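Local coordinates for protein Myo-inositol 2-dehydrogenase (Thermotoga maritima, PDB 3EZY) that catalyses the NAD(+)-dependent oxidation of myo-inositol to scyllo-inosose and so probably serves in a pathway of myo-inositol degradation, at residues Ile5-Leu10 against Ala67-Ser72; Cys93-Ser98 against Thr120-Arg125. One frame throughout, in Å; residues are numbered along the deposited sequence.

Contact 1: residues Ile5-Leu10 against Ala67-Ser72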
loop_
_atom_site.group_PDB
_atom_site.type_symbol
_atom_site.label_atom_id
_atom_site.label_comp_id
_atom_site.label_asym_id
_atom_site.label_seq_id
_atom_site.Cartn_x
_atom_site.Cartn_y
_atom_site.Cartn_z
ATOM N N ILE A 5 -25.556 27.169 -23.395
ATOM C CA ILE A 5 -24.432 27.750 -22.643
ATOM C C ILE A 5 -23.490 28.506 -23.561
ATOM O O ILE A 5 -23.201 28.048 -24.662
ATOM C CB ILE A 5 -23.629 26.610 -21.942
ATOM C CG1 ILE A 5 -24.598 25.790 -21.065
ATOM C CG2 ILE A 5 -22.481 27.180 -21.088
ATOM C CD1 ILE A 5 -24.755 26.352 -19.709
ATOM N N GLY A 6 -23.008 29.657 -23.094
ATOM C CA GLY A 6 -21.930 30.390 -23.760
ATOM C C GLY A 6 -20.656 30.358 -22.910
ATOM O O GLY A 6 -20.696 30.540 -21.701
ATOM N N VAL A 7 -19.520 30.104 -23.549
ATOM C CA VAL A 7 -18.243 30.054 -22.870
ATOM C C VAL A 7 -17.369 31.228 -23.305
ATOM O O VAL A 7 -17.134 31.430 -24.495
ATOM C CB VAL A 7 -17.488 28.728 -23.195
ATOM C CG1 VAL A 7 -16.131 28.678 -22.459
ATOM C CG2 VAL A 7 -18.340 27.519 -22.814
ATOM N N ILE A 8 -16.931 32.041 -22.353
ATOM C CA ILE A 8 -16.019 33.128 -22.661
ATOM C C ILE A 8 -14.595 32.765 -22.245
ATOM O O ILE A 8 -14.338 32.415 -21.076
ATOM C CB ILE A 8 -16.419 34.415 -21.922
ATOM C CG1 ILE A 8 -17.837 34.807 -22.317
ATOM C CG2 ILE A 8 -15.438 35.546 -22.241
ATOM C CD1 ILE A 8 -18.375 35.959 -21.488
ATOM N N GLY A 9 -13.655 32.843 -23.186
ATOM C CA GLY A 9 -12.267 32.539 -22.851
ATOM C C GLY A 9 -11.971 31.096 -23.230
ATOM O O GLY A 9 -12.492 30.163 -22.647
ATOM N N LEU A 10 -11.135 30.907 -24.242
ATOM C CA LEU A 10 -10.831 29.561 -24.687
ATOM C C LEU A 10 -9.369 29.240 -24.385
ATOM O O LEU A 10 -8.613 28.845 -25.269
ATOM C CB LEU A 10 -11.122 29.421 -26.169
ATOM C CG LEU A 10 -12.571 29.607 -26.588
ATOM C CD1 LEU A 10 -12.621 29.703 -28.141
ATOM C CD2 LEU A 10 -13.504 28.526 -26.065
ATOM N N ALA A 67 -27.024 30.705 -19.864
ATOM C CA ALA A 67 -26.051 30.725 -18.781
ATOM C C ALA A 67 -24.677 30.874 -19.407
ATOM O O ALA A 67 -24.456 30.505 -20.554
ATOM C CB ALA A 67 -26.160 29.421 -17.948
ATOM N N VAL A 68 -23.756 31.466 -18.670
ATOM C CA VAL A 68 -22.467 31.821 -19.219
ATOM C C VAL A 68 -21.349 31.281 -18.334
ATOM O O VAL A 68 -21.431 31.375 -17.102
ATOM C CB VAL A 68 -22.343 33.359 -19.265
ATOM C CG1 VAL A 68 -20.994 33.779 -19.790
ATOM C CG2 VAL A 68 -23.451 33.967 -20.131
ATOM N N LEU A 69 -20.294 30.747 -18.958
ATOM C CA LEU A 69 -19.064 30.383 -18.232
ATOM C C LEU A 69 -18.003 31.431 -18.503
ATOM O O LEU A 69 -17.493 31.529 -19.628
ATOM C CB LEU A 69 -18.534 29.005 -18.662
ATOM C CG LEU A 69 -19.540 27.848 -18.747
ATOM C CD1 LEU A 69 -18.858 26.471 -18.977
ATOM C CD2 LEU A 69 -20.466 27.729 -17.520
ATOM N N VAL A 70 -17.677 32.232 -17.489
ATOM C CA VAL A 70 -16.625 33.249 -17.605
ATOM C C VAL A 70 -15.254 32.606 -17.296
ATOM O O VAL A 70 -14.948 32.294 -16.129
ATOM C CB VAL A 70 -16.893 34.462 -16.663
ATOM C CG1 VAL A 70 -15.749 35.445 -16.700
ATOM C CG2 VAL A 70 -18.264 35.134 -17.003
ATOM N N CYS A 71 -14.422 32.431 -18.336
ATOM C CA CYS A 71 -13.140 31.734 -18.194
ATOM C C CYS A 71 -12.046 32.557 -18.829
ATOM O O CYS A 71 -11.086 32.022 -19.346
ATOM C CB CYS A 71 -13.186 30.366 -18.904
ATOM S SG CYS A 71 -14.587 29.301 -18.467
ATOM N N SER A 72 -12.214 33.867 -18.811
ATOM C CA SER A 72 -11.268 34.765 -19.452
ATOM C C SER A 72 -10.310 35.232 -18.362
ATOM O O SER A 72 -10.413 34.808 -17.210
ATOM C CB SER A 72 -12.039 35.955 -20.000
ATOM O OG SER A 72 -12.896 36.419 -18.959
#
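Gly6 N donates to Ala67 O at 3.0 Å, the first rung of a parallel ladder between strands 5-8 and 67-70. Gly6 then accepts through its own carbonyl, its O lying 2.8 Å from Leu69 N, and Leu69 O takes Ile8 N at 2.8 Å. All three N-H groups point almost straight at their acceptors. The strand axes agree with this regular register, approaching to 4.7 Å with only 19° between their directions. The last rung, Cys71 N to Ile8 O, is short at 2.7 Å yet bent to 138° at the hydrogen, although the donor stays in the carbonyl plane. It lies where both chains are leaving strand geometry. Weaker CA-H contacts support the same carbonyls: Ile5 CA to Ala67 O and Val68 CA to Gly6 O.

The apolar contacts fall on two faces. On one, Ile5 touches with two branches: CD1 meets Ala67 CB at 3.8 Å, while CG2 presses on Leu69 CG, also at 3.8 Å. Val7 CG2 adds a looser contact with Leu69 CD1, the two side chains crossing at a slant. On the other face, Ile8 places CG1 beside its backbone N and extends the chain (chi2 172°), which carries CD1 back to Val68 CG1, 3.8 Å away. Helices 56-61 and 77-86 cover this face, through Leu59 and Leu80 among others.

Beyond the last rung the backbones close up. Gly9 passes with its CA beside the CA of Ser72, whose OG is bonded to Thr76. Gly9 also begins a GxGxxG pattern ahead of helix 12-20. Two adjacent central parallel strands, one running into such a glycine-rich turn, are the hallmark of the NAD-binding Rossmann fold.

Contact 2: residues Cys93-Ser98 against Thr120-Arg125; sequences CEKPLS and TGFNRR
Cys93 O receives Gly121 N at 2.8 Å, the one direct hydrogen bond between the two segments. It is bent to 140° at the hydrogen, and the donor stands 28° from the carbonyl plane. The chain of Gly121 immediately turns, this residue and Phe122 each centring an inverse gamma turn.

The side chain that spans the gap is Glu94. From CB, a chi1 of -98°, away from the usual staggered positions, swings CG to within packing distance of Cys71 SG, and the bend at chi2 then turns the carboxylate toward Gly121. OE1 is bonded to His17 NE2 and to a water that also lies 2.7 Å from Gly121 O. OE2 meets a second water at 2.7 Å, and that water sits 3.0 Å from Asn123 OD1. A weak bond from Lys95 N, 3.3 Å from OE2, ties the carboxylate to its own chain. Both oxygens are thus held from more than one direction, and the hydrogen-bonded link from the carboxylate to 120-125 runs through water.

The remaining contacts are made by aliphatic carbons, partly against polar atoms. Lys95 CB lies 3.7 Å from Gly121 O, and its CG approaches Phe122 CE1 obliquely; NZ continues to a salt bridge with Asp172. Leu97 straddles Thr120 OG1, with CG and both methyls about equally near, CD1 at 3.8 Å; the hydroxyl is bonded to Ser305 O. Thr120 CG2 covers one face of the Phe122 ring, off-centre toward its rim. Glu94, Lys95 and Pro96, the last behind a cis peptide, form the Glu-Lys-Pro sequence characteristic of Gfo/Idh/MocA enzymes.

Strands 90-94 and 118-121 are joined by helix 101-114 in a beta-alpha-beta unit. That helix packs on Leu97, whereas helices 174-185 and 277-298 adjoin the side of Phe122 and Asn123.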
loop_
_atom_site.group_PDB
_atom_site.type_symbol
_atom_site.label_atom_id
_atom_site.label_comp_id
_atom_site.label_asym_id
_atom_site.label_seq_id
_atom_site.Cartn_x
_atom_site.Cartn_y
_atom_site.Cartn_z
ATOM N N CYS A 93 -18.173 31.468 -12.790
ATOM C CA CYS A 93 -16.908 32.173 -12.951
ATOM C C CYS A 93 -15.731 31.314 -12.477
ATOM O O CYS A 93 -15.681 30.889 -11.308
ATOM C CB CYS A 93 -16.920 33.505 -12.161
ATOM S SG CYS A 93 -15.533 34.603 -12.502
ATOM N N GLU A 94 -14.757 31.122 -13.358
ATOM C CA GLU A 94 -13.550 30.401 -12.991
ATOM C C GLU A 94 -12.856 31.091 -11.814
ATOM O O GLU A 94 -13.004 32.325 -11.607
ATOM C CB GLU A 94 -12.574 30.303 -14.197
ATOM C CG GLU A 94 -12.656 28.953 -14.945
ATOM C CD GLU A 94 -12.549 27.764 -13.970
ATOM O OE1 GLU A 94 -13.347 26.805 -14.063
ATOM O OE2 GLU A 94 -11.660 27.797 -13.092
ATOM N N LYS A 95 -12.116 30.300 -11.042
ATOM C CA LYS A 95 -11.224 30.787 -10.022
ATOM C C LYS A 95 -10.179 31.693 -10.656
ATOM O O LYS A 95 -9.707 31.408 -11.766
ATOM C CB LYS A 95 -10.501 29.578 -9.357
ATOM C CG LYS A 95 -9.140 29.933 -8.676
ATOM C CD LYS A 95 -7.933 29.946 -9.627
ATOM C CE LYS A 95 -6.625 29.981 -8.867
ATOM N NZ LYS A 95 -5.492 30.558 -9.665
ATOM N N PRO A 96 -9.799 32.797 -9.959
ATOM C CA PRO A 96 -10.472 33.353 -8.802
ATOM C C PRO A 96 -11.491 34.364 -9.313
ATOM O O PRO A 96 -11.313 34.909 -10.408
ATOM C CB PRO A 96 -9.358 34.106 -8.097
ATOM C CG PRO A 96 -8.588 34.658 -9.220
ATOM C CD PRO A 96 -8.554 33.518 -10.252
ATOM N N LEU A 97 -12.546 34.593 -8.542
ATOM C CA LEU A 97 -13.551 35.596 -8.884
ATOM C C LEU A 97 -12.880 36.901 -9.260
ATOM O O LEU A 97 -13.075 37.423 -10.350
ATOM C CB LEU A 97 -14.452 35.833 -7.680
ATOM C CG LEU A 97 -15.546 34.809 -7.438
ATOM C CD1 LEU A 97 -16.477 35.368 -6.350
ATOM C CD2 LEU A 97 -16.303 34.550 -8.733
ATOM N N SER A 98 -12.108 37.440 -8.332
ATOM C CA SER A 98 -11.280 38.608 -8.582
ATOM C C SER A 98 -10.228 38.642 -7.482
ATOM O O SER A 98 -10.380 37.982 -6.443
ATOM C CB SER A 98 -12.117 39.908 -8.541
ATOM O OG SER A 98 -11.254 41.013 -8.785
ATOM N N THR A 120 -18.928 29.828 -8.163
ATOM C CA THR A 120 -17.504 30.037 -8.168
ATOM C C THR A 120 -16.832 28.729 -8.536
ATOM O O THR A 120 -17.175 27.683 -7.988
ATOM C CB THR A 120 -16.991 30.447 -6.777
ATOM O OG1 THR A 120 -17.538 31.724 -6.447
ATOM C CG2 THR A 120 -15.441 30.578 -6.777
ATOM N N GLY A 121 -15.865 28.789 -9.452
ATOM C CA GLY A 121 -15.271 27.587 -10.011
ATOM C C GLY A 121 -14.193 26.950 -9.132
ATOM O O GLY A 121 -13.033 26.847 -9.571
ATOM N N PHE A 122 -14.547 26.525 -7.910
ATOM C CA PHE A 122 -13.612 25.702 -7.101
ATOM C C PHE A 122 -13.775 24.229 -7.475
ATOM O O PHE A 122 -14.533 23.497 -6.850
ATOM C CB PHE A 122 -13.806 25.961 -5.613
ATOM C CG PHE A 122 -13.258 27.297 -5.177
ATOM C CD1 PHE A 122 -11.982 27.705 -5.584
ATOM C CD2 PHE A 122 -13.993 28.128 -4.357
ATOM C CE1 PHE A 122 -11.466 28.917 -5.173
ATOM C CE2 PHE A 122 -13.474 29.325 -3.897
ATOM C CZ PHE A 122 -12.223 29.750 -4.337
ATOM N N ASN A 123 -13.131 23.829 -8.564
ATOM C CA ASN A 123 -13.346 22.491 -9.112
ATOM C C ASN A 123 -12.908 21.340 -8.203
ATOM O O ASN A 123 -13.425 20.248 -8.306
ATOM C CB ASN A 123 -12.639 22.334 -10.481
ATOM C CG ASN A 123 -11.127 22.503 -10.374
ATOM O OD1 ASN A 123 -10.648 23.590 -10.052
ATOM N ND2 ASN A 123 -10.367 21.432 -10.638
ATOM N N ARG A 124 -11.935 21.551 -7.333
ATOM C CA ARG A 124 -11.471 20.426 -6.512
ATOM C C ARG A 124 -12.540 19.940 -5.533
ATOM O O ARG A 124 -12.401 18.843 -5.007
ATOM C CB ARG A 124 -10.158 20.741 -5.761
ATOM C CG ARG A 124 -9.064 21.310 -6.687
ATOM C CD ARG A 124 -7.696 21.445 -6.018
ATOM N NE ARG A 124 -6.760 22.151 -6.930
ATOM C CZ ARG A 124 -5.644 22.767 -6.528
ATOM N NH1 ARG A 124 -5.299 22.731 -5.238
ATOM N NH2 ARG A 124 -4.862 23.403 -7.409
ATOM N N ARG A 125 -13.585 20.733 -5.253
ATOM C CA ARG A 125 -14.678 20.157 -4.420
ATOM C C ARG A 125 -15.320 18.986 -5.126
ATOM O O ARG A 125 -16.061 18.257 -4.490
ATOM C CB ARG A 125 -15.808 21.132 -4.141
ATOM C CG ARG A 125 -15.383 22.346 -3.330
ATOM C CD ARG A 125 -16.600 23.051 -2.789
ATOM N NE ARG A 125 -16.254 24.262 -2.045
ATOM C CZ ARG A 125 -17.122 24.885 -1.258
ATOM N NH1 ARG A 125 -18.353 24.429 -1.204
ATOM N NH2 ARG A 125 -16.770 25.976 -0.559
HETATM O O HOH W 1 -10.172 25.933 -11.899
HETATM O O HOH W 2 -13.394 25.512 -11.880
#

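Contacts 1 and 2 lie in one six-stranded parallel sheet, their centres about 13 Å apart. They follow in series along the chain: contact 1 pairs strand 3-8 with 67-70, and contact 2 then pairs 90-94 with 118-121, the last of these at an outer end of the sheet. Strands 67-70 and 90-94 are neighbours, so the contacts meet directly: a probable hydrogen bond joins Val70 O to Glu94 N at 3.0 Å, and Val70 CG1 packs on Cys93 SG. This places the Glu94 side chain near, though not touching, the glycines of the GxGxxG pattern, consistent with what is probably a common nucleotide-binding edge of the Rossmann domain.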